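Long-range contacts in fatty acid amide hydrolase (Candida albicans, PDB 6KVR), which probably hydrolyses amides of monocarboxylic acids, such as fatty acid amides, to the carboxylate and ammonium, as a member of the amidase signature family: residues L327-P337 with Y550-A561; Y5-L14 with K420-A429. All coordinates share one frame; numbering follows the deposited sequence.

Contact 1 of 2, residues L327-P337 with Y550-A561; sequences LPMPWRDVSTP and YFDEEVLAAGKA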
loop_
_atom_site.group_PDB
_atom_site.type_symbol
_atom_site.label_atom_id
_atom_site.label_comp_id
_atom_site.label_asym_id
_atom_site.label_seq_id
_atom_site.Cartn_x
_atom_site.Cartn_y
_atom_site.Cartn_z
ATOM N N LEU A 327 3.277 2.064 7.524
ATOM C CA LEU A 327 4.603 1.834 6.981
ATOM C C LEU A 327 5.680 2.288 7.965
ATOM O O LEU A 327 5.568 3.364 8.561
ATOM C CB LEU A 327 4.786 2.579 5.659
ATOM C CG LEU A 327 3.910 2.224 4.452
ATOM C CD1 LEU A 327 4.290 3.099 3.253
ATOM C CD2 LEU A 327 4.024 0.745 4.106
ATOM N N PRO A 328 6.741 1.493 8.152
ATOM C CA PRO A 328 7.895 1.966 8.933
ATOM C C PRO A 328 8.869 2.749 8.056
ATOM O O PRO A 328 10.000 2.332 7.812
ATOM C CB PRO A 328 8.493 0.662 9.468
ATOM C CG PRO A 328 8.145 -0.344 8.450
ATOM C CD PRO A 328 6.822 0.054 7.857
HETATM N N MSE A 329 8.408 3.881 7.543
HETATM C CA MSE A 329 9.282 4.744 6.783
HETATM C C MSE A 329 9.485 6.023 7.588
HETATM O O MSE A 329 8.535 6.761 7.882
HETATM C CB MSE A 329 8.726 4.953 5.374
HETATM C CG MSE A 329 7.695 6.021 5.107
HETATM SE SE MSE A 329 8.044 6.705 3.295
HETATM C CE MSE A 329 8.034 5.003 2.284
ATOM N N PRO A 330 10.728 6.223 8.014
ATOM C CA PRO A 330 11.037 7.314 8.948
ATOM C C PRO A 330 10.630 8.664 8.389
ATOM O O PRO A 330 10.685 8.900 7.181
ATOM C CB PRO A 330 12.560 7.227 9.103
ATOM C CG PRO A 330 12.902 5.789 8.721
ATOM C CD PRO A 330 11.903 5.403 7.675
ATOM N N TRP A 331 10.221 9.559 9.290
ATOM C CA TRP A 331 10.011 10.957 8.934
ATOM C C TRP A 331 11.386 11.610 8.817
ATOM O O TRP A 331 12.076 11.805 9.825
ATOM C CB TRP A 331 9.137 11.645 9.982
ATOM C CG TRP A 331 8.854 13.082 9.677
ATOM C CD1 TRP A 331 9.500 14.171 10.192
ATOM C CD2 TRP A 331 7.856 13.595 8.774
ATOM N NE1 TRP A 331 8.965 15.325 9.670
ATOM C CE2 TRP A 331 7.959 15.000 8.795
ATOM C CE3 TRP A 331 6.897 13.001 7.943
ATOM C CZ2 TRP A 331 7.132 15.824 8.024
ATOM C CZ3 TRP A 331 6.077 13.820 7.172
ATOM C CH2 TRP A 331 6.201 15.217 7.220
ATOM N N ARG A 332 11.794 11.924 7.586
ATOM C CA ARG A 332 13.140 12.412 7.321
ATOM C C ARG A 332 13.316 13.869 7.755
ATOM O O ARG A 332 12.370 14.660 7.786
ATOM C CB ARG A 332 13.475 12.278 5.835
ATOM C CG ARG A 332 13.818 10.846 5.412
ATOM C CD ARG A 332 13.828 10.708 3.908
ATOM N NE ARG A 332 12.537 11.037 3.314
ATOM C CZ ARG A 332 12.292 12.151 2.636
ATOM N NH1 ARG A 332 13.206 13.097 2.512
ATOM N NH2 ARG A 332 11.098 12.316 2.067
ATOM N N ASP A 333 14.558 14.216 8.068
ATOM C CA ASP A 333 14.926 15.572 8.440
ATOM C C ASP A 333 15.314 16.326 7.174
ATOM O O ASP A 333 16.254 15.935 6.477
ATOM C CB ASP A 333 16.073 15.555 9.443
ATOM C CG ASP A 333 15.896 16.587 10.529
ATOM O OD1 ASP A 333 15.678 17.777 10.212
ATOM O OD2 ASP A 333 15.940 16.188 11.712
ATOM N N VAL A 334 14.573 17.384 6.867
ATOM C CA VAL A 334 14.681 18.092 5.599
ATOM C C VAL A 334 14.810 19.580 5.891
ATOM O O VAL A 334 14.101 20.111 6.753
ATOM C CB VAL A 334 13.453 17.802 4.705
ATOM C CG1 VAL A 334 13.257 18.896 3.669
ATOM C CG2 VAL A 334 13.583 16.429 4.044
ATOM N N SER A 335 15.720 20.255 5.191
ATOM C CA SER A 335 15.913 21.683 5.431
ATOM C C SER A 335 14.879 22.494 4.665
ATOM O O SER A 335 14.369 22.068 3.627
ATOM C CB SER A 335 17.318 22.134 5.024
ATOM O OG SER A 335 17.754 21.461 3.849
ATOM N N THR A 336 14.576 23.672 5.184
ATOM C CA THR A 336 13.656 24.558 4.490
ATOM C C THR A 336 14.323 25.114 3.240
ATOM O O THR A 336 15.405 25.703 3.337
ATOM C CB THR A 336 13.210 25.676 5.415
ATOM O OG1 THR A 336 12.570 25.099 6.559
ATOM C CG2 THR A 336 12.241 26.597 4.708
ATOM N N PRO A 337 13.736 24.941 2.061
ATOM C CA PRO A 337 14.400 25.375 0.833
ATOM C C PRO A 337 14.221 26.867 0.604
ATOM O O PRO A 337 13.362 27.522 1.199
ATOM C CB PRO A 337 13.676 24.569 -0.244
ATOM C CG PRO A 337 12.265 24.513 0.293
ATOM C CD PRO A 337 12.430 24.315 1.781
ATOM N N TYR A 550 4.932 10.144 -0.964
ATOM C CA TYR A 550 5.833 9.866 0.158
ATOM C C TYR A 550 6.917 10.920 0.329
ATOM O O TYR A 550 7.873 10.707 1.077
ATOM C CB TYR A 550 6.440 8.459 0.063
ATOM C CG TYR A 550 5.341 7.451 0.221
ATOM C CD1 TYR A 550 4.779 7.207 1.472
ATOM C CD2 TYR A 550 4.796 6.809 -0.886
ATOM C CE1 TYR A 550 3.739 6.317 1.625
ATOM C CE2 TYR A 550 3.748 5.917 -0.747
ATOM C CZ TYR A 550 3.223 5.678 0.507
ATOM O OH TYR A 550 2.173 4.797 0.637
ATOM N N PHE A 551 6.772 12.068 -0.325
ATOM C CA PHE A 551 7.648 13.214 -0.084
ATOM C C PHE A 551 6.958 14.269 0.774
ATOM O O PHE A 551 7.136 15.471 0.559
ATOM C CB PHE A 551 8.122 13.801 -1.410
ATOM C CG PHE A 551 9.162 12.951 -2.115
ATOM C CD1 PHE A 551 8.806 11.746 -2.720
ATOM C CD2 PHE A 551 10.499 13.351 -2.164
ATOM C CE1 PHE A 551 9.759 10.956 -3.372
ATOM C CE2 PHE A 551 11.458 12.564 -2.824
ATOM C CZ PHE A 551 11.087 11.365 -3.426
ATOM N N ASP A 552 6.144 13.817 1.743
ATOM C CA ASP A 552 5.447 14.708 2.676
ATOM C C ASP A 552 6.391 15.699 3.349
ATOM O O ASP A 552 6.014 16.848 3.619
ATOM C CB ASP A 552 4.745 13.887 3.765
ATOM C CG ASP A 552 3.956 12.712 3.213
ATOM O OD1 ASP A 552 4.529 11.817 2.550
ATOM O OD2 ASP A 552 2.748 12.682 3.471
ATOM N N GLU A 553 7.595 15.242 3.692
ATOM C CA GLU A 553 8.535 16.088 4.418
ATOM C C GLU A 553 8.893 17.321 3.601
ATOM O O GLU A 553 8.875 18.444 4.112
ATOM C CB GLU A 553 9.788 15.280 4.778
ATOM C CG GLU A 553 9.511 14.142 5.773
ATOM C CD GLU A 553 9.274 12.783 5.085
ATOM O OE1 GLU A 553 8.704 12.739 3.963
ATOM O OE2 GLU A 553 9.674 11.748 5.668
ATOM N N GLU A 554 9.167 17.131 2.309
ATOM C CA GLU A 554 9.452 18.261 1.429
ATOM C C GLU A 554 8.243 19.180 1.283
ATOM O O GLU A 554 8.405 20.403 1.160
ATOM C CB GLU A 554 9.894 17.760 0.049
ATOM C CG GLU A 554 11.339 17.283 -0.022
ATOM C CD GLU A 554 11.502 15.848 0.469
ATOM O OE1 GLU A 554 12.644 15.319 0.451
ATOM O OE2 GLU A 554 10.475 15.244 0.874
ATOM N N VAL A 555 7.029 18.614 1.279
ATOM C CA VAL A 555 5.830 19.439 1.156
ATOM C C VAL A 555 5.771 20.440 2.297
ATOM O O VAL A 555 5.596 21.642 2.078
ATOM C CB VAL A 555 4.559 18.572 1.115
ATOM C CG1 VAL A 555 3.328 19.464 1.247
ATOM C CG2 VAL A 555 4.490 17.732 -0.180
ATOM N N LEU A 556 5.936 19.957 3.535
ATOM C CA LEU A 556 5.863 20.839 4.697
ATOM C C LEU A 556 7.024 21.824 4.720
ATOM O O LEU A 556 6.851 22.984 5.113
ATOM C CB LEU A 556 5.837 20.017 5.985
ATOM C CG LEU A 556 4.541 19.220 6.185
ATOM C CD1 LEU A 556 4.392 18.641 7.601
ATOM C CD2 LEU A 556 3.351 20.083 5.829
ATOM N N ALA A 557 8.219 21.374 4.325
ATOM C CA ALA A 557 9.378 22.261 4.329
ATOM C C ALA A 557 9.163 23.426 3.373
ATOM O O ALA A 557 9.418 24.586 3.721
ATOM C CB ALA A 557 10.643 21.480 3.957
ATOM N N ALA A 558 8.688 23.133 2.160
ATOM C CA ALA A 558 8.395 24.192 1.203
ATOM C C ALA A 558 7.178 24.997 1.631
ATOM O O ALA A 558 7.132 26.217 1.433
ATOM C CB ALA A 558 8.176 23.605 -0.181
ATOM N N GLY A 559 6.176 24.336 2.210
ATOM C CA GLY A 559 5.066 25.080 2.774
ATOM C C GLY A 559 5.535 26.115 3.773
ATOM O O GLY A 559 5.018 27.234 3.816
ATOM N N LYS A 560 6.549 25.767 4.564
ATOM C CA LYS A 560 7.076 26.696 5.556
ATOM C C LYS A 560 7.742 27.899 4.891
ATOM O O LYS A 560 7.541 29.042 5.316
ATOM C CB LYS A 560 8.052 25.957 6.466
ATOM C CG LYS A 560 8.441 26.701 7.726
ATOM C CD LYS A 560 9.674 26.047 8.344
ATOM C CE LYS A 560 9.569 24.509 8.351
ATOM N NZ LYS A 560 8.770 23.953 9.495
ATOM N N ALA A 561 8.516 27.665 3.828
ATOM C CA ALA A 561 9.094 28.768 3.064
ATOM C C ALA A 561 8.018 29.674 2.480
ATOM O O ALA A 561 8.152 30.905 2.514
ATOM C CB ALA A 561 9.980 28.216 1.947
HETATM O O HOH W 1 9.476 9.943 3.161
#
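Glu553 lies flat along the indole of Trp331, the two side chains antiparallel to one another. Its CG sits over the centre of the six-membered ring, 3.3 Å from the centroid and 7° off the normal, which makes this a CH-pi contact. The Glu553 chain is bent at chi2 (95°), and that bend turns the carboxylate toward the backbone and guanidinium of Arg332 while CD stays near the indole. There Glu553 OE2 accepts from Arg332 N at 2.9 Å on its anti side, and Glu553 OE1 forms a salt bridge with Arg332 NH2 at 3.1 Å. The Glu553 carboxyl carbon lies over one face of the guanidinium, the two planes 50° apart. Glu554 binds the same group differently, meeting its edge end-on: Arg332 NH1 donates to Glu554 OE1 at 3.1 Å and Arg332 NH2 to Glu554 OE2 at 3.2 Å, both partners close to the guanidinium plane. One arginine is thus held at a face and along an edge, which should fix its rotation. A water accepting from Arg332 NH2 links it to Tyr550 O.

Apolar contacts continue on either side. The selenium of selenomethionine Met329 approaches the Tyr550 ring obliquely, 4.8 Å from its centroid, a Met-aromatic contact. Val334 CG1 meets Ala557 CB at 3.7 Å and, at the end, the Pro337 ring packs on Ala557 and Ala558.

Arg276 adds a salt bridge to Glu553 OE2, while Glu307 accepts from Trp331 NE1. The irregular segment 327-337, between helix 303-317 and strand 343-346, runs along the first turns of helix 552-565, Arg332 facing Glu553 and Thr336 facing Ala557, with Trp331 also packed on helix 303-317. Leu556 extends to strand 494-499, and Met329 meets Met329 of the second subunit.

Contact 2 of 2, residues Y5-L14 with K420-A429; sequences YETFLNKDPL and KWNLNYGEGA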
loop_
_atom_site.group_PDB
_atom_site.type_symbol
_atom_site.label_atom_id
_atom_site.label_comp_id
_atom_site.label_asym_id
_atom_site.label_seq_id
_atom_site.Cartn_x
_atom_site.Cartn_y
_atom_site.Cartn_z
ATOM N N TYR A 5 -30.166 20.672 -7.463
ATOM C CA TYR A 5 -29.401 19.467 -7.162
ATOM C C TYR A 5 -30.216 18.185 -7.357
ATOM O O TYR A 5 -29.624 17.126 -7.618
ATOM C CB TYR A 5 -28.838 19.560 -5.735
ATOM C CG TYR A 5 -29.769 19.053 -4.656
ATOM C CD1 TYR A 5 -30.904 19.770 -4.292
ATOM C CD2 TYR A 5 -29.520 17.849 -4.006
ATOM C CE1 TYR A 5 -31.763 19.301 -3.291
ATOM C CE2 TYR A 5 -30.379 17.369 -3.012
ATOM C CZ TYR A 5 -31.493 18.099 -2.660
ATOM O OH TYR A 5 -32.337 17.627 -1.677
ATOM N N GLU A 6 -31.560 18.260 -7.283
ATOM C CA GLU A 6 -32.391 17.055 -7.371
ATOM C C GLU A 6 -32.298 16.354 -8.725
ATOM O O GLU A 6 -32.555 15.147 -8.796
ATOM C CB GLU A 6 -33.864 17.375 -7.082
ATOM C CG GLU A 6 -34.161 17.732 -5.640
ATOM C CD GLU A 6 -34.271 19.233 -5.436
ATOM O OE1 GLU A 6 -33.798 19.991 -6.315
ATOM O OE2 GLU A 6 -34.831 19.657 -4.399
ATOM N N THR A 7 -31.954 17.062 -9.805
ATOM C CA THR A 7 -31.834 16.381 -11.094
ATOM C C THR A 7 -30.629 15.441 -11.164
ATOM O O THR A 7 -30.550 14.634 -12.097
ATOM C CB THR A 7 -31.773 17.397 -12.252
ATOM O OG1 THR A 7 -30.455 17.936 -12.373
ATOM C CG2 THR A 7 -32.750 18.544 -12.028
ATOM N N PHE A 8 -29.697 15.506 -10.205
ATOM C CA PHE A 8 -28.609 14.528 -10.157
ATOM C C PHE A 8 -28.985 13.246 -9.430
ATOM O O PHE A 8 -28.231 12.268 -9.524
ATOM C CB PHE A 8 -27.378 15.107 -9.458
ATOM C CG PHE A 8 -26.704 16.204 -10.220
ATOM C CD1 PHE A 8 -27.159 17.509 -10.128
ATOM C CD2 PHE A 8 -25.602 15.933 -11.015
ATOM C CE1 PHE A 8 -26.535 18.522 -10.822
ATOM C CE2 PHE A 8 -24.977 16.944 -11.707
ATOM C CZ PHE A 8 -25.457 18.241 -11.619
ATOM N N LEU A 9 -30.111 13.221 -8.716
ATOM C CA LEU A 9 -30.450 12.122 -7.804
ATOM C C LEU A 9 -31.119 10.960 -8.525
ATOM O O LEU A 9 -32.189 10.500 -8.132
ATOM C CB LEU A 9 -31.333 12.643 -6.676
ATOM C CG LEU A 9 -30.859 13.931 -5.990
ATOM C CD1 LEU A 9 -31.833 14.344 -4.900
ATOM C CD2 LEU A 9 -29.455 13.770 -5.430
ATOM N N ASN A 10 -30.481 10.441 -9.573
ATOM C CA ASN A 10 -31.088 9.402 -10.397
ATOM C C ASN A 10 -30.273 8.112 -10.393
ATOM O O ASN A 10 -30.423 7.288 -11.296
ATOM C CB ASN A 10 -31.265 9.903 -11.830
ATOM C CG ASN A 10 -29.936 10.042 -12.560
ATOM O OD1 ASN A 10 -28.935 10.500 -11.984
ATOM N ND2 ASN A 10 -29.914 9.648 -13.833
ATOM N N LYS A 11 -29.405 7.923 -9.403
ATOM C CA LYS A 11 -28.574 6.731 -9.337
ATOM C C LYS A 11 -28.907 5.841 -8.149
ATOM O O LYS A 11 -28.616 4.642 -8.197
ATOM C CB LYS A 11 -27.082 7.118 -9.279
ATOM C CG LYS A 11 -26.594 7.976 -10.456
ATOM C CD LYS A 11 -26.755 7.240 -11.788
ATOM C CE LYS A 11 -25.829 7.791 -12.865
ATOM N NZ LYS A 11 -25.613 9.261 -12.678
ATOM N N ASP A 12 -29.496 6.396 -7.093
ATOM C CA ASP A 12 -29.912 5.624 -5.925
ATOM C C ASP A 12 -31.317 6.112 -5.595
ATOM O O ASP A 12 -31.506 7.321 -5.340
ATOM C CB ASP A 12 -28.932 5.817 -4.757
ATOM C CG ASP A 12 -29.257 4.938 -3.529
ATOM O OD1 ASP A 12 -28.293 4.544 -2.806
ATOM O OD2 ASP A 12 -30.453 4.638 -3.282
ATOM N N PRO A 13 -32.328 5.242 -5.608
ATOM C CA PRO A 13 -33.696 5.715 -5.348
ATOM C C PRO A 13 -33.916 6.172 -3.916
ATOM O O PRO A 13 -34.860 6.935 -3.669
ATOM C CB PRO A 13 -34.567 4.499 -5.703
ATOM C CG PRO A 13 -33.658 3.305 -5.576
ATOM C CD PRO A 13 -32.276 3.801 -5.929
ATOM N N LEU A 14 -33.072 5.747 -2.971
ATOM C CA LEU A 14 -33.122 6.245 -1.593
ATOM C C LEU A 14 -34.432 5.866 -0.889
ATOM O O LEU A 14 -34.969 6.632 -0.087
ATOM C CB LEU A 14 -32.913 7.762 -1.548
ATOM C CG LEU A 14 -31.661 8.384 -2.182
ATOM C CD1 LEU A 14 -31.813 9.888 -2.178
ATOM C CD2 LEU A 14 -30.383 7.974 -1.442
ATOM N N LYS A 420 -28.113 12.661 0.437
ATOM C CA LYS A 420 -28.729 12.318 -0.841
ATOM C C LYS A 420 -27.777 12.612 -1.999
ATOM O O LYS A 420 -27.673 11.833 -2.951
ATOM C CB LYS A 420 -30.032 13.102 -1.008
ATOM C CG LYS A 420 -31.075 12.843 0.089
ATOM C CD LYS A 420 -32.338 13.697 -0.132
ATOM C CE LYS A 420 -33.492 13.259 0.759
ATOM N NZ LYS A 420 -34.685 14.163 0.636
ATOM N N TRP A 421 -27.069 13.736 -1.920
ATOM C CA TRP A 421 -26.129 14.105 -2.968
ATOM C C TRP A 421 -25.024 13.052 -3.127
ATOM O O TRP A 421 -24.774 12.568 -4.237
ATOM C CB TRP A 421 -25.546 15.492 -2.653
ATOM C CG TRP A 421 -24.515 15.941 -3.616
ATOM C CD1 TRP A 421 -23.161 15.957 -3.419
ATOM C CD2 TRP A 421 -24.731 16.408 -4.958
ATOM N NE1 TRP A 421 -22.523 16.425 -4.547
ATOM C CE2 TRP A 421 -23.462 16.698 -5.509
ATOM C CE3 TRP A 421 -25.869 16.614 -5.741
ATOM C CZ2 TRP A 421 -23.304 17.199 -6.806
ATOM C CZ3 TRP A 421 -25.712 17.104 -7.034
ATOM C CH2 TRP A 421 -24.440 17.390 -7.553
ATOM N N ASN A 422 -24.336 12.692 -2.034
ATOM C CA ASN A 422 -23.190 11.794 -2.198
ATOM C C ASN A 422 -23.612 10.346 -2.414
ATOM O O ASN A 422 -22.850 9.574 -3.008
ATOM C CB ASN A 422 -22.224 11.897 -0.999
ATOM C CG ASN A 422 -22.680 11.094 0.203
ATOM O OD1 ASN A 422 -22.585 9.855 0.237
ATOM N ND2 ASN A 422 -23.168 11.794 1.210
ATOM N N LEU A 423 -24.814 9.964 -1.968
ATOM C CA LEU A 423 -25.322 8.635 -2.292
ATOM C C LEU A 423 -25.595 8.479 -3.781
ATOM O O LEU A 423 -25.676 7.345 -4.262
ATOM C CB LEU A 423 -26.584 8.338 -1.478
ATOM C CG LEU A 423 -26.274 8.154 0.015
ATOM C CD1 LEU A 423 -27.546 7.998 0.855
ATOM C CD2 LEU A 423 -25.315 6.971 0.222
ATOM N N ASN A 424 -25.695 9.579 -4.532
ATOM C CA ASN A 424 -25.902 9.503 -5.977
ATOM C C ASN A 424 -24.631 9.791 -6.786
ATOM O O ASN A 424 -24.717 9.978 -8.008
ATOM C CB ASN A 424 -27.025 10.460 -6.387
ATOM C CG ASN A 424 -28.404 9.869 -6.121
ATOM O OD1 ASN A 424 -29.001 9.242 -7.010
ATOM N ND2 ASN A 424 -28.899 10.031 -4.888
ATOM N N TYR A 425 -23.456 9.748 -6.142
ATOM C CA TYR A 425 -22.208 10.228 -6.750
ATOM C C TYR A 425 -21.803 9.479 -8.017
ATOM O O TYR A 425 -21.454 10.104 -9.032
ATOM C CB TYR A 425 -21.073 10.142 -5.743
ATOM C CG TYR A 425 -20.708 11.501 -5.266
ATOM C CD1 TYR A 425 -21.063 12.615 -6.012
ATOM C CD2 TYR A 425 -20.028 11.684 -4.069
ATOM C CE1 TYR A 425 -20.743 13.886 -5.593
ATOM C CE2 TYR A 425 -19.714 12.955 -3.631
ATOM C CZ TYR A 425 -20.080 14.054 -4.396
ATOM O OH TYR A 425 -19.757 15.328 -3.975
ATOM N N GLY A 426 -21.713 8.166 -7.964
ATOM C CA GLY A 426 -21.073 7.530 -9.119
ATOM C C GLY A 426 -22.143 6.856 -9.958
ATOM O O GLY A 426 -22.895 7.520 -10.680
ATOM N N GLU A 427 -22.262 5.538 -9.823
ATOM C CA GLU A 427 -23.460 4.835 -10.253
ATOM C C GLU A 427 -24.374 4.509 -9.072
ATOM O O GLU A 427 -25.176 3.573 -9.147
ATOM C CB GLU A 427 -23.082 3.573 -11.037
ATOM C CG GLU A 427 -22.207 3.858 -12.279
ATOM C CD GLU A 427 -22.014 2.639 -13.182
ATOM O OE1 GLU A 427 -23.019 2.098 -13.686
ATOM O OE2 GLU A 427 -20.852 2.228 -13.413
ATOM N N GLY A 428 -24.261 5.267 -7.975
ATOM C CA GLY A 428 -25.123 5.129 -6.816
ATOM C C GLY A 428 -25.315 3.713 -6.308
ATOM O O GLY A 428 -24.363 3.068 -5.852
ATOM N N ALA A 429 -26.551 3.210 -6.385
ATOM C CA ALA A 429 -26.862 1.916 -5.797
ATOM C C ALA A 429 -26.461 0.736 -6.675
ATOM O O ALA A 429 -26.776 -0.406 -6.322
ATOM C CB ALA A 429 -28.358 1.824 -5.473
HETATM O O HOH W 2 -25.895 11.700 -10.671
HETATM O O HOH W 3 -23.198 10.239 -10.840
#
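Asn424 reaches into the bend of segment 5-14, toward Leu9, Lys11 and Asp12. Its CB lies 3.8 Å from Phe8 O, and CG follows at 3.5 Å from Leu9 CA, at the centre of an inverse gamma turn. At the tip, Asn424 OD1 accepts two backbone N-H groups: Lys11 N at 2.8 Å, in the carbonyl plane with a C=O...donor angle of 159°, and Asp12 N at 2.9 Å, whose donor stands well above that plane. The other branch turns back to Lys420, where Asn424 ND2 donates to Lys420 O at 2.9 Å, nearly straight and close to the amide plane. Bonds from both branches fix which way the amide faces, and one side chain thus bonds both to the loop backbone and to Lys420 of the helix. A further backbone bond, Ala429 N to Lys11 O, joins the segments where Gly428 has the positive phi that favours glycine.

Trp421 and Phe8 form the aromatic part. Trp421 swings its CG to the side away from the backbone N (chi1 177°), bringing its benzo edge against the face of Phe8 in a T-shaped pair, planes at 68° and centroids 4.9 Å apart. Leu14 packs on the helix instead, its CD2 3.7 Å from Leu423 CD1 and its CD1 beside Lys420 CG. Asp12 OD2 accepts from Leu14 N, an Asx turn within the loop, at Asp12 to Leu14.

Asp12 OD1 bonds to Tyr17 and Asn401, and Trp421 NE1 to Tyr479 O. The contact lays the chain's start, ahead of helix 20-40, over the C-terminal end of helix 417-423, while helix 522-529 touches both Phe8 and Trp421.

Contacts 1 and 2 lie on opposite sides of the chain's centre, their own centres 39 Å apart and their nearest atoms about 24 Å apart, so neither touches the other. Their segments alternate along the chain: 5-14 comes first, then 327-337, 420-429 and 550-561. Contact 1 sets a loop against helix 552-565, which packs on strands 462-466 and 494-499 of the mixed sheet; contact 2 joins two peripheral segments around helix 417-423. The side chains of Leu423 and Trp421 lie about 11 Å from Leu207 and Gly255 respectively, both predicted to bind substrate, whereas contact 1 lies away from such sites and beside the second subunit. Segments 5-14 and 550-561 thus place both terminal regions against internal segments.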